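Local structure of FACT-Spt16 (Cicer arietinum, 5CE6) at residues F36-S50 with R183-F195. The protein is a subunit of the histone chaperone complex FACT, and its N-terminal domain, with a peptidase-like fold, probably takes part in binding histones H3-H4. Numbering follows the deposited sequence.
Sequences FYSHWDDRRTDLWGS and RLSDVANGFSALF
Trp48 lies with its six-membered ring flat against Gly190, where helix 188-196 passes closest to the loop that follows helix 26-42. From CB the side chain leaves with CG anti to the carbonyl carbon (chi1 -64°), which lays the indole against this helix. CD2 and CE2 come over Gly190 CA, which sits 3.5 Å from the centroid of the six-membered ring, a CH-pi contact. With no side chain, Gly190 lets the ring come this close. On the five-membered ring, NE1 turns back to its own segment and donates to His39 ND1 at 2.9 Å, the bond running in the plane of both rings. Further out, CE3 packs on Val187 CB at 3.6 Å, CZ2 meets Gly190 C, and the CZ3-CH2 edge stands on the face of Phe191, with planes at 86°. Trp40 CA covers the opposite face of the indole. Phe36 CE1 reaches Phe191 CE1 at 4.0 Å, completing an aromatic cluster that rests on Ile54 and Val56 of strand 53-58.

Further along helix 188-196, Ala193 CB meets His39 CE1 and NE2, and Leu194 CD2 lies 3.9 Å from Phe36 CD1. At the other end Ser185 OG donates to Gly49 O (2.8 Å), in the carbonyl plane and on a lone pair, tying the loop to the edge strand 183-186 of the N-terminal lobe's sheet.

A leucine in place of Trp48 would probably leave His39 ND1 without its donor and a gap between Gly190 and Trp40, with the face of Phe191 losing its edge partner. With a single hydrogen bond between the segments, at Gly49, the contact is mainly apolar, and the one indole N-H, paired with His39 of helix 26-42, links the loop back to its own helix and also fixes the rotation of the imidazole that Ala193 packs against.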
ATOM      1  N   PHE A  36      15.499   0.341  13.389  1.00 19.77           N
ATOM      2  CA  PHE A  36      14.796   1.586  13.690  1.00 20.07           C
ATOM      3  C   PHE A  36      15.695   2.572  14.462  1.00 18.91           C
ATOM      4  O   PHE A  36      15.892   3.705  14.022  1.00 19.50           O
ATOM      5  CB  PHE A  36      13.512   1.259  14.481  1.00 17.37           C
ATOM      6  CG  PHE A  36      12.736   2.466  14.948  1.00 20.28           C
ATOM      7  CD1 PHE A  36      12.725   3.647  14.219  1.00 22.21           C
ATOM      8  CD2 PHE A  36      12.018   2.411  16.134  1.00 27.50           C
ATOM      9  CE1 PHE A  36      12.005   4.748  14.660  1.00 24.22           C
ATOM     10  CE2 PHE A  36      11.292   3.506  16.580  1.00 24.71           C
ATOM     11  CZ  PHE A  36      11.286   4.674  15.845  1.00 27.03           C
ATOM     12  N   TYR A  37      16.229   2.159  15.610  1.00 18.25           N
ATOM     13  CA  TYR A  37      17.067   3.063  16.402  1.00 19.35           C
ATOM     14  C   TYR A  37      18.317   3.539  15.650  1.00 23.70           C
ATOM     15  O   TYR A  37      18.731   4.693  15.791  1.00 23.34           O
ATOM     16  CB  TYR A  37      17.446   2.443  17.753  1.00 19.00           C
ATOM     17  CG  TYR A  37      16.444   2.755  18.836  1.00 19.05           C
ATOM     18  CD1 TYR A  37      15.158   2.239  18.784  1.00 26.80           C
ATOM     19  CD2 TYR A  37      16.781   3.582  19.891  1.00 20.10           C
ATOM     20  CE1 TYR A  37      14.227   2.531  19.769  1.00 23.43           C
ATOM     21  CE2 TYR A  37      15.858   3.881  20.892  1.00 23.46           C
ATOM     22  CZ  TYR A  37      14.584   3.353  20.814  1.00 21.61           C
ATOM     23  OH  TYR A  37      13.660   3.640  21.793  1.00 22.14           O
ATOM     24  N   SER A  38      18.899   2.656  14.847  1.00 24.36           N
ATOM     25  CA  SER A  38      20.054   3.015  14.027  1.00 21.65           C
ATOM     26  C   SER A  38      19.705   4.081  12.996  1.00 22.68           C
ATOM     27  O   SER A  38      20.409   5.086  12.864  1.00 29.53           O
ATOM     28  CB  SER A  38      20.607   1.778  13.319  1.00 27.00           C
ATOM     29  OG  SER A  38      21.290   0.944  14.238  1.00 36.08           O
ATOM     30  N   HIS A  39      18.611   3.852  12.277  1.00 19.66           N
ATOM     31  CA  HIS A  39      18.179   4.737  11.198  1.00 16.76           C
ATOM     32  C   HIS A  39      17.799   6.085  11.791  1.00 22.48           C
ATOM     33  O   HIS A  39      18.163   7.144  11.263  1.00 22.68           O
ATOM     34  CB  HIS A  39      16.994   4.115  10.460  1.00 22.33           C
ATOM     35  CG  HIS A  39      16.685   4.760   9.147  1.00 30.91           C
ATOM     36  ND1 HIS A  39      15.992   5.949   9.046  1.00 31.69           N
ATOM     37  CD2 HIS A  39      16.952   4.374   7.877  1.00 28.56           C
ATOM     38  CE1 HIS A  39      15.856   6.271   7.772  1.00 35.84           C
ATOM     39  NE2 HIS A  39      16.433   5.331   7.040  1.00 27.10           N
ATOM     40  N   TRP A  40      17.078   6.029  12.911  1.00 22.06           N
ATOM     41  CA  TRP A  40      16.661   7.214  13.638  1.00 22.92           C
ATOM     42  C   TRP A  40      17.892   8.045  13.986  1.00 24.71           C
ATOM     43  O   TRP A  40      17.920   9.255  13.771  1.00 28.18           O
ATOM     44  CB  TRP A  40      15.914   6.784  14.907  1.00 22.80           C
ATOM     45  CG  TRP A  40      15.380   7.888  15.750  1.00 23.81           C
ATOM     46  CD1 TRP A  40      15.329   9.218  15.446  1.00 23.92           C
ATOM     47  CD2 TRP A  40      14.817   7.757  17.060  1.00 22.66           C
ATOM     48  NE1 TRP A  40      14.774   9.924  16.492  1.00 26.86           N
ATOM     49  CE2 TRP A  40      14.449   9.044  17.496  1.00 25.15           C
ATOM     50  CE3 TRP A  40      14.594   6.668  17.911  1.00 25.73           C
ATOM     51  CZ2 TRP A  40      13.860   9.277  18.739  1.00 26.30           C
ATOM     52  CZ3 TRP A  40      14.008   6.898  19.147  1.00 21.72           C
ATOM     53  CH2 TRP A  40      13.653   8.191  19.552  1.00 29.55           C
ATOM     54  N   ASP A  41      18.924   7.384  14.496  1.00 20.62           N
ATOM     55  CA  ASP A  41      20.129   8.085  14.914  1.00 25.25           C
ATOM     56  C   ASP A  41      20.921   8.580  13.707  1.00 28.30           C
ATOM     57  O   ASP A  41      21.399   9.715  13.694  1.00 28.03           O
ATOM     58  CB  ASP A  41      21.005   7.179  15.773  1.00 32.04           C
ATOM     59  CG  ASP A  41      22.144   7.934  16.440  1.00 42.56           C
ATOM     60  OD1 ASP A  41      21.892   9.029  17.000  1.00 42.04           O
ATOM     61  OD2 ASP A  41      23.290   7.435  16.398  1.00 37.07           O
ATOM     62  N   ASP A  42      21.044   7.724  12.696  1.00 26.60           N
ATOM     63  CA  ASP A  42      21.812   8.049  11.494  1.00 30.02           C
ATOM     64  C   ASP A  42      21.248   9.266  10.770  1.00 30.32           C
ATOM     65  O   ASP A  42      21.996  10.114  10.283  1.00 31.83           O
ATOM     66  CB  ASP A  42      21.834   6.858  10.527  1.00 28.51           C
ATOM     67  CG  ASP A  42      22.664   5.694  11.044  1.00 26.03           C
ATOM     68  OD1 ASP A  42      23.479   5.905  11.957  1.00 30.13           O
ATOM     69  OD2 ASP A  42      22.499   4.566  10.522  1.00 35.81           O
ATOM     70  N   ARG A  43      19.921   9.344  10.707  1.00 28.92           N
ATOM     71  CA  ARG A  43      19.244  10.376   9.933  1.00 30.01           C
ATOM     72  C   ARG A  43      18.309  11.230  10.788  1.00 23.33           C
ATOM     73  O   ARG A  43      17.232  11.613  10.332  1.00 24.47           O
ATOM     74  CB  ARG A  43      18.455   9.728   8.792  1.00 28.64           C
ATOM     75  CG  ARG A  43      19.294   8.810   7.919  1.00 36.00           C
ATOM     76  CD  ARG A  43      20.253   9.610   7.053  1.00 30.64           C
ATOM     77  NE  ARG A  43      19.540  10.395   6.051  1.00 39.01           N
ATOM     78  CZ  ARG A  43      19.164   9.922   4.866  1.00 41.66           C
ATOM     79  NH1 ARG A  43      19.430   8.665   4.537  1.00 39.57           N
ATOM     80  NH2 ARG A  43      18.518  10.702   4.011  1.00 44.50           N
ATOM     81  N   ARG A  44      18.736  11.548  12.010  1.00 26.77           N
ATOM     82  CA  ARG A  44      17.891  12.275  12.963  1.00 31.01           C
ATOM     83  C   ARG A  44      17.364  13.609  12.412  1.00 32.75           C
ATOM     84  O   ARG A  44      16.164  13.879  12.449  1.00 28.52           O
ATOM     85  CB  ARG A  44      18.639  12.485  14.288  1.00 34.18           C
ATOM     86  CG  ARG A  44      17.741  12.868  15.459  1.00 33.06           C
ATOM     87  CD  ARG A  44      18.518  12.922  16.769  1.00 35.33           C
ATOM     88  NE  ARG A  44      19.188  11.656  17.066  1.00 33.55           N
ATOM     89  CZ  ARG A  44      18.642  10.658  17.758  1.00 35.54           C
ATOM     90  NH1 ARG A  44      17.409  10.772  18.232  1.00 36.42           N
ATOM     91  NH2 ARG A  44      19.331   9.544  17.982  1.00 36.02           N
ATOM     92  N   THR A  45      18.267  14.427  11.884  1.00 32.90           N
ATOM     93  CA  THR A  45      17.911  15.746  11.375  1.00 32.28           C
ATOM     94  C   THR A  45      17.226  15.670  10.014  1.00 37.35           C
ATOM     95  O   THR A  45      16.264  16.390   9.741  1.00 44.03           O
ATOM     96  CB  THR A  45      19.162  16.625  11.238  1.00 36.57           C
ATOM     97  OG1 THR A  45      19.800  16.747  12.514  1.00 41.28           O
ATOM     98  CG2 THR A  45      18.791  18.003  10.731  1.00 45.28           C
ATOM     99  N   ASP A  46      17.731  14.780   9.166  1.00 39.23           N
ATOM    100  CA  ASP A  46      17.357  14.744   7.759  1.00 42.57           C
ATOM    101  C   ASP A  46      15.980  14.131   7.512  1.00 36.01           C
ATOM    102  O   ASP A  46      15.223  14.610   6.670  1.00 37.63           O
ATOM    103  CB  ASP A  46      18.424  13.974   6.976  1.00 51.26           C
ATOM    104  CG  ASP A  46      18.532  14.427   5.535  1.00 66.64           C
ATOM    105  OD1 ASP A  46      18.014  15.517   5.206  1.00 74.36           O
ATOM    106  OD2 ASP A  46      19.151  13.694   4.733  1.00 71.33           O
ATOM    107  N   LEU A  47      15.661  13.073   8.250  1.00 27.77           N
ATOM    108  CA  LEU A  47      14.440  12.316   8.015  1.00 21.27           C
ATOM    109  C   LEU A  47      13.558  12.225   9.256  1.00 22.33           C
ATOM    110  O   LEU A  47      12.357  11.981   9.150  1.00 27.03           O
ATOM    111  CB  LEU A  47      14.782  10.905   7.542  1.00 24.13           C
ATOM    112  CG  LEU A  47      15.448  10.806   6.171  1.00 26.26           C
ATOM    113  CD1 LEU A  47      15.640   9.359   5.798  1.00 22.32           C
ATOM    114  CD2 LEU A  47      14.602  11.522   5.135  1.00 30.52           C
ATOM    115  N   TRP A  48      14.152  12.405  10.430  1.00 23.52           N
ATOM    116  CA  TRP A  48      13.409  12.208  11.676  1.00 23.46           C
ATOM    117  C   TRP A  48      13.141  13.501  12.439  1.00 32.20           C
ATOM    118  O   TRP A  48      12.934  13.478  13.652  1.00 31.23           O
ATOM    119  CB  TRP A  48      14.117  11.185  12.567  1.00 25.59           C
ATOM    120  CG  TRP A  48      14.175   9.828  11.948  1.00 22.97           C
ATOM    121  CD1 TRP A  48      15.225   9.285  11.269  1.00 19.08           C
ATOM    122  CD2 TRP A  48      13.131   8.841  11.930  1.00 23.33           C
ATOM    123  NE1 TRP A  48      14.904   8.021  10.835  1.00 20.99           N
ATOM    124  CE2 TRP A  48      13.626   7.722  11.233  1.00 21.27           C
ATOM    125  CE3 TRP A  48      11.824   8.798  12.436  1.00 18.67           C
ATOM    126  CZ2 TRP A  48      12.865   6.567  11.028  1.00 21.02           C
ATOM    127  CZ3 TRP A  48      11.067   7.649  12.230  1.00 15.27           C
ATOM    128  CH2 TRP A  48      11.591   6.549  11.538  1.00 21.40           C
ATOM    129  N   GLY A  49      13.142  14.618  11.715  1.00 32.47           N
ATOM    130  CA  GLY A  49      12.791  15.918  12.268  1.00 34.04           C
ATOM    131  C   GLY A  49      13.494  16.326  13.549  1.00 34.64           C
ATOM    132  O   GLY A  49      12.902  17.016  14.384  1.00 39.01           O
ATOM    133  N   SER A  50      14.751  15.908  13.700  1.00 29.35           N
ATOM    134  CA  SER A  50      15.556  16.202  14.893  1.00 32.85           C
ATOM    135  C   SER A  50      14.922  15.723  16.201  1.00 31.75           C
ATOM    136  O   SER A  50      15.141  16.316  17.265  1.00 28.28           O
ATOM    137  CB  SER A  50      15.873  17.700  14.984  1.00 42.81           C
ATOM    138  OG  SER A  50      16.777  18.094  13.969  1.00 44.08           O
ATOM    139  N   ARG A 183       8.433  20.594  20.955  1.00 35.81           N
ATOM    140  CA  ARG A 183       8.406  20.839  19.525  1.00 36.76           C
ATOM    141  C   ARG A 183       7.954  19.539  18.868  1.00 31.12           C
ATOM    142  O   ARG A 183       8.437  18.467  19.228  1.00 40.02           O
ATOM    143  CB  ARG A 183       9.803  21.223  19.043  1.00 44.00           C
ATOM    144  CG  ARG A 183       9.820  22.302  17.976  1.00 56.71           C
ATOM    145  CD  ARG A 183      10.345  21.765  16.653  1.00 62.11           C
ATOM    146  NE  ARG A 183      11.767  21.434  16.719  1.00 64.81           N
ATOM    147  CZ  ARG A 183      12.463  20.909  15.714  1.00 66.06           C
ATOM    148  NH1 ARG A 183      11.868  20.648  14.557  1.00 62.81           N
ATOM    149  NH2 ARG A 183      13.753  20.643  15.866  1.00 69.84           N
ATOM    150  N   LEU A 184       7.021  19.623  17.922  1.00 29.48           N
ATOM    151  CA  LEU A 184       6.510  18.435  17.240  1.00 30.83           C
ATOM    152  C   LEU A 184       6.968  18.380  15.776  1.00 35.32           C
ATOM    153  O   LEU A 184       6.765  19.332  15.022  1.00 36.15           O
ATOM    154  CB  LEU A 184       4.979  18.384  17.317  1.00 27.30           C
ATOM    155  CG  LEU A 184       4.311  18.411  18.696  1.00 33.10           C
ATOM    156  CD1 LEU A 184       2.805  18.265  18.573  1.00 33.86           C
ATOM    157  CD2 LEU A 184       4.869  17.333  19.610  1.00 31.80           C
ATOM    158  N   SER A 185       7.575  17.262  15.379  1.00 31.35           N
ATOM    159  CA  SER A 185       8.076  17.090  14.010  1.00 27.31           C
ATOM    160  C   SER A 185       7.412  15.922  13.289  1.00 29.86           C
ATOM    161  O   SER A 185       7.226  14.851  13.865  1.00 28.44           O
ATOM    162  CB  SER A 185       9.590  16.859  14.021  1.00 37.46           C
ATOM    163  OG  SER A 185      10.277  17.995  14.503  1.00 49.25           O
ATOM    164  N   ASP A 186       7.064  16.125  12.021  1.00 24.06           N
ATOM    165  CA  ASP A 186       6.544  15.041  11.202  1.00 27.68           C
ATOM    166  C   ASP A 186       7.700  14.098  10.904  1.00 28.25           C
ATOM    167  O   ASP A 186       8.769  14.535  10.474  1.00 37.61           O
ATOM    168  CB  ASP A 186       5.943  15.588   9.901  1.00 31.95           C
ATOM    169  CG  ASP A 186       5.268  14.516   9.057  1.00 35.32           C
ATOM    170  OD1 ASP A 186       5.083  13.380   9.539  1.00 33.08           O
ATOM    171  OD2 ASP A 186       4.905  14.816   7.901  1.00 42.03           O
ATOM    172  N   VAL A 187       7.501  12.808  11.157  1.00 23.14           N
ATOM    173  CA  VAL A 187       8.534  11.820  10.867  1.00 20.84           C
ATOM    174  C   VAL A 187       8.061  10.758   9.876  1.00 22.76           C
ATOM    175  O   VAL A 187       8.650   9.685   9.781  1.00 19.09           O
ATOM    176  CB  VAL A 187       9.080  11.151  12.151  1.00 23.29           C
ATOM    177  CG1 VAL A 187       9.782  12.167  13.007  1.00 22.91           C
ATOM    178  CG2 VAL A 187       7.965  10.474  12.938  1.00 25.18           C
ATOM    179  N   ALA A 188       7.002  11.058   9.130  1.00 22.14           N
ATOM    180  CA  ALA A 188       6.487  10.093   8.159  1.00 22.66           C
ATOM    181  C   ALA A 188       7.569   9.657   7.164  1.00 21.77           C
ATOM    182  O   ALA A 188       7.628   8.493   6.762  1.00 24.29           O
ATOM    183  CB  ALA A 188       5.275  10.647   7.434  1.00 21.18           C
ATOM    184  N   ASN A 189       8.433  10.595   6.788  1.00 21.24           N
ATOM    185  CA  ASN A 189       9.495  10.317   5.833  1.00 23.72           C
ATOM    186  C   ASN A 189      10.552   9.399   6.422  1.00 25.12           C
ATOM    187  O   ASN A 189      11.262   8.702   5.693  1.00 21.01           O
ATOM    188  CB  ASN A 189      10.134  11.617   5.338  1.00 28.85           C
ATOM    189  CG  ASN A 189       9.182  12.452   4.502  1.00 36.70           C
ATOM    190  OD1 ASN A 189       8.217  11.935   3.947  1.00 42.29           O
ATOM    191  ND2 ASN A 189       9.453  13.750   4.408  1.00 38.30           N
ATOM    192  N   GLY A 190      10.664   9.396   7.745  1.00 18.81           N
ATOM    193  CA  GLY A 190      11.605   8.504   8.391  1.00 20.48           C
ATOM    194  C   GLY A 190      11.100   7.080   8.294  1.00 23.22           C
ATOM    195  O   GLY A 190      11.835   6.170   7.898  1.00 19.31           O
ATOM    196  N   PHE A 191       9.841   6.882   8.667  1.00 15.12           N
ATOM    197  CA  PHE A 191       9.231   5.562   8.553  1.00 18.54           C
ATOM    198  C   PHE A 191       9.196   5.063   7.108  1.00 17.54           C
ATOM    199  O   PHE A 191       9.425   3.878   6.854  1.00 16.11           O
ATOM    200  CB  PHE A 191       7.834   5.564   9.169  1.00 18.99           C
ATOM    201  CG  PHE A 191       7.846   5.609  10.664  1.00 15.63           C
ATOM    202  CD1 PHE A 191       8.488   4.611  11.388  1.00 17.29           C
ATOM    203  CD2 PHE A 191       7.237   6.648  11.347  1.00 20.46           C
ATOM    204  CE1 PHE A 191       8.509   4.641  12.775  1.00 22.67           C
ATOM    205  CE2 PHE A 191       7.255   6.690  12.733  1.00 22.22           C
ATOM    206  CZ  PHE A 191       7.888   5.681  13.448  1.00 23.71           C
ATOM    207  N   SER A 192       8.928   5.970   6.170  1.00 18.78           N
ATOM    208  CA  SER A 192       8.927   5.627   4.743  1.00 17.76           C
ATOM    209  C   SER A 192      10.272   5.062   4.290  1.00 19.75           C
ATOM    210  O   SER A 192      10.330   4.046   3.592  1.00 19.69           O
ATOM    211  CB  SER A 192       8.553   6.846   3.897  1.00 22.38           C
ATOM    212  OG  SER A 192       8.707   6.571   2.514  1.00 28.96           O
ATOM    213  N   ALA A 193      11.354   5.719   4.699  1.00 19.00           N
ATOM    214  CA  ALA A 193      12.699   5.245   4.392  1.00 18.80           C
ATOM    215  C   ALA A 193      12.958   3.901   5.072  1.00 17.67           C
ATOM    216  O   ALA A 193      13.521   2.985   4.479  1.00 17.27           O
ATOM    217  CB  ALA A 193      13.735   6.275   4.829  1.00 16.80           C
ATOM    218  N   LEU A 194      12.537   3.791   6.329  1.00 18.34           N
ATOM    219  CA  LEU A 194      12.717   2.571   7.096  1.00 12.60           C
ATOM    220  C   LEU A 194      12.021   1.369   6.462  1.00 18.65           C
ATOM    221  O   LEU A 194      12.587   0.272   6.411  1.00 20.84           O
ATOM    222  CB  LEU A 194      12.192   2.776   8.524  1.00 14.87           C
ATOM    223  CG  LEU A 194      12.474   1.666   9.524  1.00 21.00           C
ATOM    224  CD1 LEU A 194      13.971   1.479   9.720  1.00 22.93           C
ATOM    225  CD2 LEU A 194      11.810   2.017  10.847  1.00 18.36           C
ATOM    226  N   PHE A 195      10.800   1.576   5.976  1.00 13.64           N
ATOM    227  CA  PHE A 195      10.015   0.481   5.408  1.00 16.59           C
ATOM    228  C   PHE A 195      10.362   0.235   3.934  1.00 13.66           C
ATOM    229  O   PHE A 195       9.933  -0.764   3.369  1.00 17.35           O
ATOM    230  CB  PHE A 195       8.512   0.752   5.495  1.00 14.88           C
ATOM    231  CG  PHE A 195       7.983   0.923   6.900  1.00 16.90           C
ATOM    232  CD1 PHE A 195       8.570   0.265   7.976  1.00 18.62           C
ATOM    233  CD2 PHE A 195       6.892   1.753   7.133  1.00 15.76           C
ATOM    234  CE1 PHE A 195       8.065   0.435   9.270  1.00 23.93           C
ATOM    235  CE2 PHE A 195       6.380   1.929   8.422  1.00 18.91           C
ATOM    236  CZ  PHE A 195       6.974   1.267   9.490  1.00 21.88           C
TER